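Local structure of GTP pyrophosphokinase YjbM (Bacillus subtilis, 5DEC) at residues 24-28 against 80-84; 43-47 against 87-92; 157-161 against 180-184. The protein synthesises the alarmone (p)ppGpp by transferring pyrophosphate from ATP to GDP or GTP, working as an allosterically regulated, highly cooperative homotetramer. One frame throughout, in Å; residues are numbered along the deposited sequence.

Contact 1 of 3, residues 24-28 against 80-84; sequences VEELK and IAGLR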
loop_
_atom_site.group_PDB
_atom_site.type_symbol
_atom_site.label_atom_id
_atom_site.label_comp_id
_atom_site.label_asym_id
_atom_site.label_seq_id
_atom_site.Cartn_x
_atom_site.Cartn_y
_atom_site.Cartn_z
ATOM N N VAL B 24 -4.237 -13.526 5.570
ATOM C CA VAL B 24 -2.942 -13.160 4.984
ATOM C C VAL B 24 -2.641 -11.671 5.125
ATOM O O VAL B 24 -1.538 -11.295 5.531
ATOM C CB VAL B 24 -2.880 -13.594 3.498
ATOM C CG1 VAL B 24 -1.653 -13.002 2.799
ATOM C CG2 VAL B 24 -2.863 -15.118 3.424
ATOM N N GLU B 25 -3.605 -10.796 4.828
ATOM C CA GLU B 25 -3.319 -9.357 4.962
ATOM C C GLU B 25 -3.042 -8.942 6.416
ATOM O O GLU B 25 -2.219 -8.038 6.688
ATOM C CB GLU B 25 -4.475 -8.502 4.415
ATOM C CG GLU B 25 -4.667 -8.603 2.901
ATOM C CD GLU B 25 -3.365 -8.448 2.116
ATOM O OE1 GLU B 25 -2.604 -7.491 2.353
ATOM O OE2 GLU B 25 -3.104 -9.294 1.244
ATOM N N GLU B 26 -3.760 -9.550 7.355
ATOM C CA GLU B 26 -3.542 -9.217 8.766
ATOM C C GLU B 26 -2.163 -9.681 9.214
ATOM O O GLU B 26 -1.436 -8.943 9.857
ATOM C CB GLU B 26 -4.637 -9.827 9.643
ATOM C CG GLU B 26 -6.006 -9.149 9.406
ATOM C CD GLU B 26 -7.109 -9.615 10.340
ATOM O OE1 GLU B 26 -6.808 -10.244 11.383
ATOM O OE2 GLU B 26 -8.292 -9.341 10.020
ATOM N N LEU B 27 -1.799 -10.902 8.848
ATOM C CA LEU B 27 -0.503 -11.447 9.213
ATOM C C LEU B 27 0.646 -10.731 8.514
ATOM O O LEU B 27 1.726 -10.604 9.081
ATOM C CB LEU B 27 -0.460 -12.944 8.918
ATOM C CG LEU B 27 -1.176 -13.790 9.969
ATOM C CD1 LEU B 27 -1.365 -15.211 9.444
ATOM C CD2 LEU B 27 -0.393 -13.798 11.281
ATOM N N LYS B 28 0.436 -10.262 7.284
ATOM C CA LYS B 28 1.489 -9.476 6.625
ATOM C C LYS B 28 1.846 -8.225 7.406
ATOM O O LYS B 28 3.023 -7.938 7.627
ATOM C CB LYS B 28 1.074 -9.078 5.200
ATOM C CG LYS B 28 1.357 -10.196 4.196
ATOM C CD LYS B 28 0.623 -9.992 2.878
ATOM C CE LYS B 28 1.026 -8.728 2.164
ATOM N NZ LYS B 28 0.331 -8.700 0.840
ATOM N N ILE B 80 -3.531 -23.091 1.658
ATOM C CA ILE B 80 -4.401 -22.237 0.877
ATOM C C ILE B 80 -3.959 -20.802 1.110
ATOM O O ILE B 80 -3.819 -20.013 0.162
ATOM C CB ILE B 80 -5.871 -22.453 1.257
ATOM C CG1 ILE B 80 -6.287 -23.868 0.857
ATOM C CG2 ILE B 80 -6.764 -21.425 0.574
ATOM C CD1 ILE B 80 -7.616 -24.295 1.429
ATOM N N ALA B 81 -3.705 -20.475 2.375
ATOM C CA ALA B 81 -3.099 -19.198 2.730
ATOM C C ALA B 81 -1.627 -19.420 3.060
ATOM O O ALA B 81 -1.284 -20.362 3.792
ATOM C CB ALA B 81 -3.819 -18.578 3.906
ATOM N N GLY B 82 -0.751 -18.575 2.529
ATOM C CA GLY B 82 0.674 -18.752 2.797
ATOM C C GLY B 82 1.427 -17.446 2.954
ATOM O O GLY B 82 1.146 -16.465 2.266
ATOM N N LEU B 83 2.402 -17.425 3.859
ATOM C CA LEU B 83 3.314 -16.293 3.934
ATOM C C LEU B 83 4.735 -16.779 3.788
ATOM O O LEU B 83 5.038 -17.951 4.043
ATOM C CB LEU B 83 3.170 -15.505 5.236
ATOM C CG LEU B 83 2.003 -14.517 5.178
ATOM C CD1 LEU B 83 0.733 -15.194 5.666
ATOM C CD2 LEU B 83 2.298 -13.248 5.932
ATOM N N ARG B 84 5.612 -15.888 3.354
ATOM C CA ARG B 84 7.025 -16.237 3.313
ATOM C C ARG B 84 7.799 -15.149 3.987
ATOM O O ARG B 84 7.605 -13.956 3.695
ATOM C CB ARG B 84 7.510 -16.446 1.884
ATOM C CG ARG B 84 6.722 -17.568 1.231
ATOM C CD ARG B 84 7.375 -18.173 0.020
ATOM N NE ARG B 84 6.583 -19.327 -0.398
ATOM C CZ ARG B 84 6.487 -19.764 -1.646
ATOM N NH1 ARG B 84 7.172 -19.168 -2.614
ATOM N NH2 ARG B 84 5.731 -20.824 -1.916
#

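Contact 2 of 3, residues 43-47 against 87-92; sequences DHSPI and CQFVDD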
loop_
_atom_site.group_PDB
_atom_site.type_symbol
_atom_site.label_atom_id
_atom_site.label_comp_id
_atom_site.label_asym_id
_atom_site.label_seq_id
_atom_site.Cartn_x
_atom_site.Cartn_y
_atom_site.Cartn_z
ATOM N N ASP B 43 19.391 -2.038 15.277
ATOM C CA ASP B 43 20.342 -3.131 15.094
ATOM C C ASP B 43 20.007 -3.924 13.831
ATOM O O ASP B 43 19.444 -3.386 12.875
ATOM C CB ASP B 43 20.326 -4.062 16.306
ATOM C CG ASP B 43 18.962 -4.682 16.540
ATOM O OD1 ASP B 43 17.959 -3.935 16.560
ATOM O OD2 ASP B 43 18.891 -5.923 16.681
ATOM N N HIS B 44 20.367 -5.205 13.827
ATOM C CA HIS B 44 20.107 -6.064 12.678
ATOM C C HIS B 44 18.733 -6.706 12.790
ATOM O O HIS B 44 18.477 -7.484 13.708
ATOM C CB HIS B 44 21.170 -7.156 12.537
ATOM C CG HIS B 44 20.827 -8.192 11.506
ATOM N ND1 HIS B 44 20.794 -7.921 10.157
ATOM C CD2 HIS B 44 20.472 -9.494 11.642
ATOM C CE1 HIS B 44 20.446 -9.019 9.500
ATOM N NE2 HIS B 44 20.243 -9.982 10.377
ATOM N N SER B 45 17.854 -6.411 11.842
ATOM C CA SER B 45 16.555 -7.085 11.817
ATOM C C SER B 45 16.711 -8.530 11.334
ATOM O O SER B 45 17.415 -8.787 10.362
ATOM C CB SER B 45 15.570 -6.327 10.928
ATOM O OG SER B 45 14.395 -7.096 10.740
ATOM N N PRO B 46 16.082 -9.483 12.032
ATOM C CA PRO B 46 16.112 -10.886 11.593
ATOM C C PRO B 46 15.204 -11.148 10.382
ATOM O O PRO B 46 15.214 -12.253 9.822
ATOM C CB PRO B 46 15.630 -11.652 12.833
ATOM C CG PRO B 46 14.775 -10.671 13.571
ATOM C CD PRO B 46 15.404 -9.318 13.333
ATOM N N ILE B 47 14.439 -10.143 9.982
ATOM C CA ILE B 47 13.574 -10.247 8.815
ATOM C C ILE B 47 13.945 -9.205 7.776
ATOM O O ILE B 47 14.035 -8.013 8.064
ATOM C CB ILE B 47 12.092 -10.084 9.190
ATOM C CG1 ILE B 47 11.632 -11.262 10.058
ATOM C CG2 ILE B 47 11.231 -9.934 7.939
ATOM C CD1 ILE B 47 10.181 -11.162 10.481
ATOM N N CYS B 87 14.983 -14.016 5.360
ATOM C CA CYS B 87 15.996 -13.557 6.305
ATOM C C CYS B 87 17.362 -13.453 5.633
ATOM O O CYS B 87 17.660 -14.206 4.722
ATOM C CB CYS B 87 16.082 -14.522 7.495
ATOM S SG CYS B 87 14.491 -14.953 8.227
ATOM N N GLN B 88 18.202 -12.550 6.122
ATOM C CA GLN B 88 19.554 -12.380 5.598
ATOM C C GLN B 88 20.466 -13.547 5.921
ATOM O O GLN B 88 21.200 -14.024 5.058
ATOM C CB GLN B 88 20.138 -11.102 6.166
ATOM C CG GLN B 88 21.260 -10.506 5.385
ATOM C CD GLN B 88 21.430 -9.047 5.726
ATOM O OE1 GLN B 88 21.736 -8.702 6.861
ATOM N NE2 GLN B 88 21.197 -8.177 4.752
ATOM N N PHE B 89 20.426 -14.003 7.169
ATOM C CA PHE B 89 21.341 -15.050 7.640
ATOM C C PHE B 89 20.595 -16.299 8.106
ATOM O O PHE B 89 19.464 -16.217 8.605
ATOM C CB PHE B 89 22.216 -14.531 8.794
ATOM C CG PHE B 89 23.059 -13.353 8.430
ATOM C CD1 PHE B 89 24.248 -13.523 7.733
ATOM C CD2 PHE B 89 22.660 -12.064 8.764
ATOM C CE1 PHE B 89 25.034 -12.422 7.391
ATOM C CE2 PHE B 89 23.439 -10.958 8.417
ATOM C CZ PHE B 89 24.625 -11.136 7.728
ATOM N N VAL B 90 21.235 -17.454 7.958
ATOM C CA VAL B 90 20.667 -18.708 8.422
ATOM C C VAL B 90 20.277 -18.646 9.906
ATOM O O VAL B 90 19.226 -19.177 10.295
ATOM C CB VAL B 90 21.651 -19.877 8.178
ATOM C CG1 VAL B 90 21.217 -21.117 8.924
ATOM C CG2 VAL B 90 21.765 -20.162 6.691
ATOM N N ASP B 91 21.092 -17.979 10.730
ATOM C CA ASP B 91 20.799 -17.906 12.171
ATOM C C ASP B 91 19.578 -17.021 12.465
ATOM O O ASP B 91 18.956 -17.131 13.522
ATOM C CB ASP B 91 22.010 -17.405 12.949
ATOM C CG ASP B 91 22.092 -18.007 14.345
ATOM O OD1 ASP B 91 21.354 -17.546 15.244
ATOM O OD2 ASP B 91 22.877 -18.965 14.534
ATOM N N ASP B 92 19.234 -16.149 11.526
ATOM C CA ASP B 92 18.024 -15.354 11.671
ATOM C C ASP B 92 16.787 -16.229 11.692
ATOM O O ASP B 92 15.772 -15.846 12.266
ATOM C CB ASP B 92 17.896 -14.327 10.549
ATOM C CG ASP B 92 18.890 -13.210 10.679
ATOM O OD1 ASP B 92 19.293 -12.933 11.831
ATOM O OD2 ASP B 92 19.250 -12.601 9.640
HETATM O O HOH W 1 17.404 -10.429 7.945
#

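Contact 3 of 3, residues 157-161 against 180-184; sequences WATIE and LQRAS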
loop_
_atom_site.group_PDB
_atom_site.type_symbol
_atom_site.label_atom_id
_atom_site.label_comp_id
_atom_site.label_asym_id
_atom_site.label_seq_id
_atom_site.Cartn_x
_atom_site.Cartn_y
_atom_site.Cartn_z
ATOM N N TRP B 157 16.723 -19.638 -4.983
ATOM C CA TRP B 157 16.788 -20.987 -5.581
ATOM C C TRP B 157 15.400 -21.622 -5.709
ATOM O O TRP B 157 15.056 -22.181 -6.763
ATOM C CB TRP B 157 17.715 -21.909 -4.781
ATOM C CG TRP B 157 17.843 -23.221 -5.457
ATOM C CD1 TRP B 157 18.750 -23.552 -6.413
ATOM C CD2 TRP B 157 16.979 -24.362 -5.292
ATOM N NE1 TRP B 157 18.535 -24.855 -6.837
ATOM C CE2 TRP B 157 17.466 -25.358 -6.180
ATOM C CE3 TRP B 157 15.889 -24.637 -4.481
ATOM C CZ2 TRP B 157 16.856 -26.617 -6.248
ATOM C CZ3 TRP B 157 15.288 -25.864 -4.570
ATOM C CH2 TRP B 157 15.785 -26.859 -5.439
ATOM N N ALA B 158 14.597 -21.552 -4.647
ATOM C CA ALA B 158 13.274 -22.181 -4.677
ATOM C C ALA B 158 12.361 -21.566 -5.724
ATOM O O ALA B 158 11.506 -22.253 -6.315
ATOM C CB ALA B 158 12.617 -22.117 -3.294
ATOM N N THR B 159 12.508 -20.264 -5.935
ATOM C CA THR B 159 11.709 -19.555 -6.930
ATOM C C THR B 159 12.046 -20.041 -8.335
ATOM O O THR B 159 11.150 -20.228 -9.181
ATOM C CB THR B 159 11.917 -18.027 -6.813
ATOM O OG1 THR B 159 11.464 -17.600 -5.518
ATOM C CG2 THR B 159 11.159 -17.271 -7.909
ATOM N N ILE B 160 13.339 -20.242 -8.590
ATOM C CA ILE B 160 13.780 -20.763 -9.883
ATOM C C ILE B 160 13.296 -22.185 -10.083
ATOM O O ILE B 160 12.785 -22.541 -11.156
ATOM C CB ILE B 160 15.320 -20.749 -10.010
ATOM C CG1 ILE B 160 15.873 -19.320 -9.958
ATOM C CG2 ILE B 160 15.751 -21.412 -11.315
ATOM C CD1 ILE B 160 15.354 -18.427 -11.053
ATOM N N GLU B 161 13.453 -23.020 -9.056
ATOM C CA GLU B 161 12.969 -24.390 -9.163
ATOM C C GLU B 161 11.464 -24.453 -9.443
ATOM O O GLU B 161 10.985 -25.303 -10.215
ATOM C CB GLU B 161 13.263 -25.190 -7.890
ATOM C CG GLU B 161 12.614 -26.571 -7.974
ATOM C CD GLU B 161 12.588 -27.303 -6.659
ATOM O OE1 GLU B 161 13.265 -28.345 -6.540
ATOM O OE2 GLU B 161 11.903 -26.817 -5.734
ATOM N N LEU B 180 20.492 -27.285 -11.743
ATOM C CA LEU B 180 19.640 -26.785 -10.664
ATOM C C LEU B 180 20.149 -27.294 -9.335
ATOM O O LEU B 180 20.167 -26.571 -8.347
ATOM C CB LEU B 180 18.200 -27.248 -10.879
ATOM C CG LEU B 180 17.114 -26.605 -10.038
ATOM C CD1 LEU B 180 17.146 -25.110 -10.166
ATOM C CD2 LEU B 180 15.752 -27.200 -10.429
ATOM N N GLN B 181 20.578 -28.558 -9.321
ATOM C CA GLN B 181 21.158 -29.133 -8.118
ATOM C C GLN B 181 22.480 -28.433 -7.789
ATOM O O GLN B 181 22.756 -28.144 -6.621
ATOM C CB GLN B 181 21.349 -30.651 -8.285
ATOM C CG GLN B 181 22.287 -31.292 -7.272
ATOM C CD GLN B 181 21.733 -31.299 -5.859
ATOM O OE1 GLN B 181 20.524 -31.350 -5.659
ATOM N NE2 GLN B 181 22.620 -31.262 -4.870
ATOM N N ARG B 182 23.299 -28.131 -8.801
ATOM C CA ARG B 182 24.530 -27.365 -8.520
ATOM C C ARG B 182 24.225 -25.979 -7.970
ATOM O O ARG B 182 24.956 -25.465 -7.098
ATOM C CB ARG B 182 25.424 -27.172 -9.752
ATOM C CG ARG B 182 26.164 -28.383 -10.271
ATOM C CD ARG B 182 27.426 -27.883 -11.029
ATOM N NE ARG B 182 28.455 -28.908 -10.904
ATOM C CZ ARG B 182 29.613 -28.798 -10.258
ATOM N NH1 ARG B 182 30.013 -27.658 -9.678
ATOM N NH2 ARG B 182 30.403 -29.848 -10.247
ATOM N N ALA B 183 23.172 -25.356 -8.491
ATOM C CA ALA B 183 22.804 -24.028 -8.009
ATOM C C ALA B 183 22.391 -24.093 -6.546
ATOM O O ALA B 183 22.677 -23.161 -5.779
ATOM C CB ALA B 183 21.680 -23.408 -8.872
ATOM N N SER B 184 21.716 -25.171 -6.143
ATOM C CA SER B 184 21.309 -25.276 -4.736
ATOM C C SER B 184 22.509 -25.382 -3.808
ATOM O O SER B 184 22.510 -24.832 -2.704
ATOM C CB SER B 184 20.358 -26.463 -4.499
ATOM O OG SER B 184 21.037 -27.693 -4.357
#

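Contact 1 of 3, residues 24-28 against 80-84
Leu83 points from its strand toward the helix with both methyl groups engaged. Its CD2 lies 3.6 Å from Lys28 CG, where the two side chains slant across each other, and the same fork straddles Leu27: CD1 and CD2 are each 4.1 Å from Leu27 CB. One turn earlier in the helix, Val24 leans over the start of the strand. With CG1 anti to the backbone N (chi1 170°), its other branch, CG2, comes down on the methyl of Ala81, CG2 to CB 3.6 Å, and also meets Leu83 CD1 at 4.2 Å. Only the aliphatic root of Lys28 belongs to this apolar layer. Its chain then bends at chi3 (62°) and carries the ammonium away from the strand, to a salt bridge with Glu25, NZ to OE2 3.5 Å. Lys28 is also one of the residues that bind the allosteric alarmone shared between two subunits. The short helix and strand axes run nearly parallel, 21° apart, with a closest approach of 9.1 Å. Helix 11-38 thus packs on one face of the mixed sheet, where Val54 and Val50 of strand 49-54 and Val145 of strand 139-151 flank strand 81-87 and extend the same apolar surface.

Contact 2 of 3, residues 43-47 against 87-92
The imidazole of His44 has the carboxylate of Asp92 and the amide oxygen of Gln88 at its edge, both near its plane. Phe89 turns the edge of its phenyl ring toward the face of the imidazole in an offset edge-to-face pair, centroids 5.3 Å apart and planes at 65°. Gln88 CG lies over one face of the phenyl ring, toward its rim. At the imidazole edge, NE2 gives an almost straight hydrogen bond to Asp92 OD2, 2.9 Å long with an angle of 173° at the hydrogen, arriving on the syn side of the carboxylate. Gln88 OE1 approaches the neighbouring ring carbon, His44 CE1, to 3.0 Å. His44 CG stands anti to its backbone N (chi1 171°), which carries the imidazole across to Asp92.

This is a His-carboxylate hydrogen bond, joining the loop that leads into strand 49-54 to the turn between strand 81-87 and helix 90-102. Asp92 OD2 takes a second hydrogen bond from Phe89 N, 3.1 Å away, which comes from above the carboxylate on the face opposite the histidine. The aspartate thus bonds back to the amide of Phe89 in the turn just before helix 90-102. Its OD1 forms a salt bridge with Arg198 of helix 174-202, so the carboxylate probably keeps its negative charge.

A water bridges the two backbones, donating to Ser45 O and accepting from Gln88 N, each at 2.9 Å. Pro46 packs beside the aspartate, its O 3.5 Å from Asp92 CB, while Phe156 of the third subunit packs on Gln88.

Contact 3 of 3, residues 157-161 against 180-184
Trp157 is the large bump here, and the hollow it fills lies on helix 174-202 between Leu180, Ala183 and Ser184. Its CG stands anti to the backbone N (chi1 -176°), which sends the indole straight across the gap between the helices. The leading edge docks by a hydrogen bond from NE1 to Leu180 O, 2.8 Å long and 163° at the hydrogen. That carbonyl also accepts the ordinary helical bond from Ser184 N, and the two donors reach it from opposite faces of its plane, so the indole is added without breaking the helix pattern. Ser184 CB sits over the indole as a CH-pi contact, 3.6 Å from the centroid of the five-membered ring, while Glu161 CB of the tryptophan's own helix lies over the other face. Ala183 CB fills in at the rim, 3.8 Å from Trp157 CD1.

Leu180 is the bump that the second helix offers in return. It crosses the indole at about a right angle, with CG 3.8 Å from Trp157 CZ2. Its CD1 tucks against the indole, 3.6 Å from Trp157 NE1, and also reaches Ile160 CG2 at 4.1 Å, while CD2 meets Glu161 CG at 4.0 Å. The Glu161 carboxylate turns to Ser121 and Lys119. The result is an antiparallel helix pair (168°) in which residues 158-161, part of the product-binding site, are backed by the C-terminal helix.

Contacts 1 and 2 adjoin along the chain, and their segments alternate: strand 81-87 leaves contact 1 and leads directly into helix 90-102 at contact 2, their centres 20 Å apart. Contact 3 follows later in the sequence, 24 Å from contact 1 between centres and on the opposite side of the chain's centre. Contact 1 contains the ATP-binding Arg84, and its Gly82 lies about 5 Å from the side chain of Glu146, the proposed proton acceptor; contact 3 contributes product-binding residues. Lys28 in contact 1, and Arg35 and Glu48 beside contact 2, belong to the allosteric alarmone site. Contacts 2 and 3, with centres 22 Å apart, both touch the third subunit.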